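Local coordinates for N-terminal acetyltransferase-like protein (Chaetomium thermophilum, PDB 5NNP) that probably serves as the helical-repeat auxiliary subunit of an N-terminal acetyltransferase complex of the NatA type, at residues R694-A699 / L710-K715. Residues are numbered along the deposited sequence; the frame is centred on the assembly and turned at random.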
ATOM      1  N   ARG A 694      -1.417   7.746 -29.613  1.00 57.94           N
ATOM      2  CA  ARG A 694      -0.686   8.085 -28.408  1.00 52.11           C
ATOM      3  C   ARG A 694      -0.289   6.826 -27.659  1.00 57.44           C
ATOM      4  O   ARG A 694       0.860   6.683 -27.241  1.00 58.40           O
ATOM      5  CB  ARG A 694      -1.524   8.988 -27.531  1.00 50.18           C
ATOM      6  CG  ARG A 694      -0.895   9.382 -26.223  1.00 43.90           C
ATOM      7  CD  ARG A 694      -1.823  10.373 -25.570  1.00 47.15           C
ATOM      8  NE  ARG A 694      -1.367  10.844 -24.274  1.00 46.27           N
ATOM      9  CZ  ARG A 694      -1.910  10.491 -23.116  1.00 52.59           C
ATOM     10  NH1 ARG A 694      -2.928   9.640 -23.078  1.00 49.39           N
ATOM     11  NH2 ARG A 694      -1.423  10.993 -21.995  1.00 60.88           N
ATOM     12  N   CYS A 695      -1.256   5.923 -27.500  1.00 55.96           N
ATOM     13  CA  CYS A 695      -1.014   4.586 -26.976  1.00 49.67           C
ATOM     14  C   CYS A 695       0.039   3.838 -27.774  1.00 57.98           C
ATOM     15  O   CYS A 695       0.966   3.266 -27.205  1.00 62.35           O
ATOM     16  CB  CYS A 695      -2.303   3.774 -26.975  1.00 45.68           C
ATOM     17  SG  CYS A 695      -3.467   4.274 -25.724  1.00 46.56           S
ATOM     18  N   LEU A 696      -0.123   3.832 -29.093  1.00 58.04           N
ATOM     19  CA  LEU A 696       0.807   3.138 -29.972  1.00 58.14           C
ATOM     20  C   LEU A 696       2.229   3.683 -29.797  1.00 59.63           C
ATOM     21  O   LEU A 696       3.157   2.908 -29.592  1.00 58.96           O
ATOM     22  CB  LEU A 696       0.355   3.250 -31.428  1.00 54.92           C
ATOM     23  CG  LEU A 696       1.113   2.422 -32.474  1.00 57.82           C
ATOM     24  CD1 LEU A 696       1.034   0.907 -32.216  1.00 57.67           C
ATOM     25  CD2 LEU A 696       0.592   2.744 -33.855  1.00 60.41           C
ATOM     26  N   LYS A 697       2.395   5.006 -29.840  1.00 62.77           N
ATOM     27  CA  LYS A 697       3.716   5.618 -29.655  1.00 60.34           C
ATOM     28  C   LYS A 697       4.315   5.288 -28.283  1.00 58.50           C
ATOM     29  O   LYS A 697       5.528   5.177 -28.150  1.00 63.99           O
ATOM     30  CB  LYS A 697       3.657   7.141 -29.835  1.00 57.50           C
ATOM     31  CG  LYS A 697       3.282   7.594 -31.249  1.00 68.72           C
ATOM     32  CD  LYS A 697       3.689   9.047 -31.540  1.00 65.83           C
ATOM     33  CE  LYS A 697       5.195   9.177 -31.672  1.00 67.13           C
ATOM     34  NZ  LYS A 697       5.618  10.572 -31.939  1.00 70.42           N
ATOM     35  N   ALA A 698       3.471   5.138 -27.266  1.00 54.44           N
ATOM     36  CA  ALA A 698       3.954   4.744 -25.936  1.00 57.81           C
ATOM     37  C   ALA A 698       4.451   3.292 -25.934  1.00 60.80           C
ATOM     38  O   ALA A 698       5.591   3.003 -25.559  1.00 56.80           O
ATOM     39  CB  ALA A 698       2.858   4.935 -24.886  1.00 43.09           C
ATOM     40  N   ALA A 699       3.578   2.387 -26.359  1.00 60.48           N
ATOM     41  CA  ALA A 699       3.897   0.974 -26.426  1.00 59.69           C
ATOM     42  C   ALA A 699       5.146   0.731 -27.269  1.00 65.87           C
ATOM     43  O   ALA A 699       5.967  -0.130 -26.956  1.00 62.66           O
ATOM     44  CB  ALA A 699       2.720   0.202 -26.986  1.00 55.53           C
ATOM     45  N   LEU A 710       3.490  -3.975 -33.526  1.00 78.05           N
ATOM     46  CA  LEU A 710       3.757  -4.029 -34.959  1.00 79.05           C
ATOM     47  C   LEU A 710       2.462  -4.244 -35.724  1.00 77.85           C
ATOM     48  O   LEU A 710       2.215  -3.615 -36.760  1.00 78.14           O
ATOM     49  CB  LEU A 710       4.751  -5.141 -35.276  1.00 83.16           C
ATOM     50  CG  LEU A 710       6.162  -4.881 -34.758  1.00 83.80           C
ATOM     51  CD1 LEU A 710       7.088  -6.050 -35.085  1.00 77.25           C
ATOM     52  CD2 LEU A 710       6.695  -3.565 -35.334  1.00 81.60           C
ATOM     53  N   GLU A 711       1.639  -5.139 -35.189  1.00 73.47           N
ATOM     54  CA  GLU A 711       0.324  -5.435 -35.739  1.00 74.65           C
ATOM     55  C   GLU A 711      -0.603  -4.217 -35.693  1.00 74.26           C
ATOM     56  O   GLU A 711      -1.212  -3.846 -36.701  1.00 77.73           O
ATOM     57  CB  GLU A 711      -0.300  -6.601 -34.977  1.00 78.36           C
ATOM     58  CG  GLU A 711      -1.499  -7.219 -35.650  1.00 85.71           C
ATOM     59  CD  GLU A 711      -2.151  -8.269 -34.786  1.00 93.09           C
ATOM     60  OE1 GLU A 711      -2.559  -7.933 -33.644  1.00 90.20           O
ATOM     61  OE2 GLU A 711      -2.242  -9.431 -35.246  1.00 97.33           O
ATOM     62  N   GLN A 712      -0.701  -3.599 -34.522  1.00 68.68           N
ATOM     63  CA  GLN A 712      -1.522  -2.407 -34.352  1.00 66.01           C
ATOM     64  C   GLN A 712      -1.004  -1.238 -35.194  1.00 72.33           C
ATOM     65  O   GLN A 712      -1.792  -0.441 -35.700  1.00 75.93           O
ATOM     66  CB  GLN A 712      -1.591  -2.012 -32.871  1.00 65.71           C
ATOM     67  CG  GLN A 712      -2.340  -3.019 -31.993  1.00 63.33           C
ATOM     68  CD  GLN A 712      -2.196  -2.729 -30.506  1.00 63.83           C
ATOM     69  OE1 GLN A 712      -1.227  -2.102 -30.084  1.00 67.70           O
ATOM     70  NE2 GLN A 712      -3.160  -3.188 -29.705  1.00 56.44           N
ATOM     71  N   ALA A 713       0.315  -1.141 -35.351  1.00 74.21           N
ATOM     72  CA  ALA A 713       0.910  -0.104 -36.195  1.00 72.67           C
ATOM     73  C   ALA A 713       0.431  -0.252 -37.640  1.00 79.47           C
ATOM     74  O   ALA A 713       0.030   0.720 -38.289  1.00 82.71           O
ATOM     75  CB  ALA A 713       2.433  -0.168 -36.128  1.00 67.68           C
ATOM     76  N   ALA A 714       0.460  -1.485 -38.132  1.00 78.24           N
ATOM     77  CA  ALA A 714       0.005  -1.770 -39.480  1.00 76.19           C
ATOM     78  C   ALA A 714      -1.509  -1.618 -39.603  1.00 76.07           C
ATOM     79  O   ALA A 714      -2.012  -1.182 -40.638  1.00 80.79           O
ATOM     80  CB  ALA A 714       0.436  -3.172 -39.893  1.00 78.34           C
ATOM     81  N   LYS A 715      -2.236  -1.986 -38.555  1.00 75.58           N
ATOM     82  CA  LYS A 715      -3.697  -1.916 -38.585  1.00 80.09           C
ATOM     83  C   LYS A 715      -4.164  -0.460 -38.602  1.00 82.56           C
ATOM     84  O   LYS A 715      -5.166  -0.119 -39.229  1.00 82.43           O
ATOM     85  CB  LYS A 715      -4.297  -2.666 -37.383  1.00 74.36           C
ATOM     86  CG  LYS A 715      -5.810  -2.888 -37.444  1.00 78.65           C
ATOM     87  CD  LYS A 715      -6.257  -3.954 -36.433  1.00 85.82           C
ATOM     88  CE  LYS A 715      -5.860  -3.585 -34.994  1.00 83.08           C
ATOM     89  NZ  LYS A 715      -6.195  -4.630 -33.966  1.00 79.23           N
TER
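Leu696 and Ala713 have the nearest CA atoms, 7.0 Å apart, between 694-699 and 710-715, segments of helix 689-702 and helix 707-723. At that point a single side chain spans the gap: Leu696 points at the second helix and sets its two methyl groups against two successive residues. Its CG, anti to the backbone N (chi1 -172°) and beside the carbonyl carbon, brings both methyls against that helix. Leu696 CD2 rests on the backbone of Ala713, 3.7 Å from Ala713 CA, and also touches the methyl at 4.1 Å from Ala713 CB; so small a residue lets the leucine come down onto the helix surface itself. Leu696 CD1 lies over the start of the same residue, 3.8 Å from Ala713 N and 4.0 Å from Gln712 CB. Here the leucine and glutamine side chains pass each other in opposite directions, so it is the aliphatic base of the glutamine that packs on the leucine. The extended Gln712 carries its amide on to helix 673-685, where NE2 donates to both Glu681 OE2 and the carbonyl O of Ile677, two bonds that anchor its polar end. All three touching residues are buried, and they meet by van der Waals packing alone. Replacing Leu696 with an alanine would probably open a gap over Ala713 and strip the base of Gln712 of its apolar neighbour. Leu696 also reaches Leu716, one turn beyond Gln712, while Cys695 and Ala699 pack on Gln676, so helix 673-685 lies against both members of this helical hairpin near the C-terminal end of the all-helical chain; Arg694 packs on Ile44 of a neighbouring subunit.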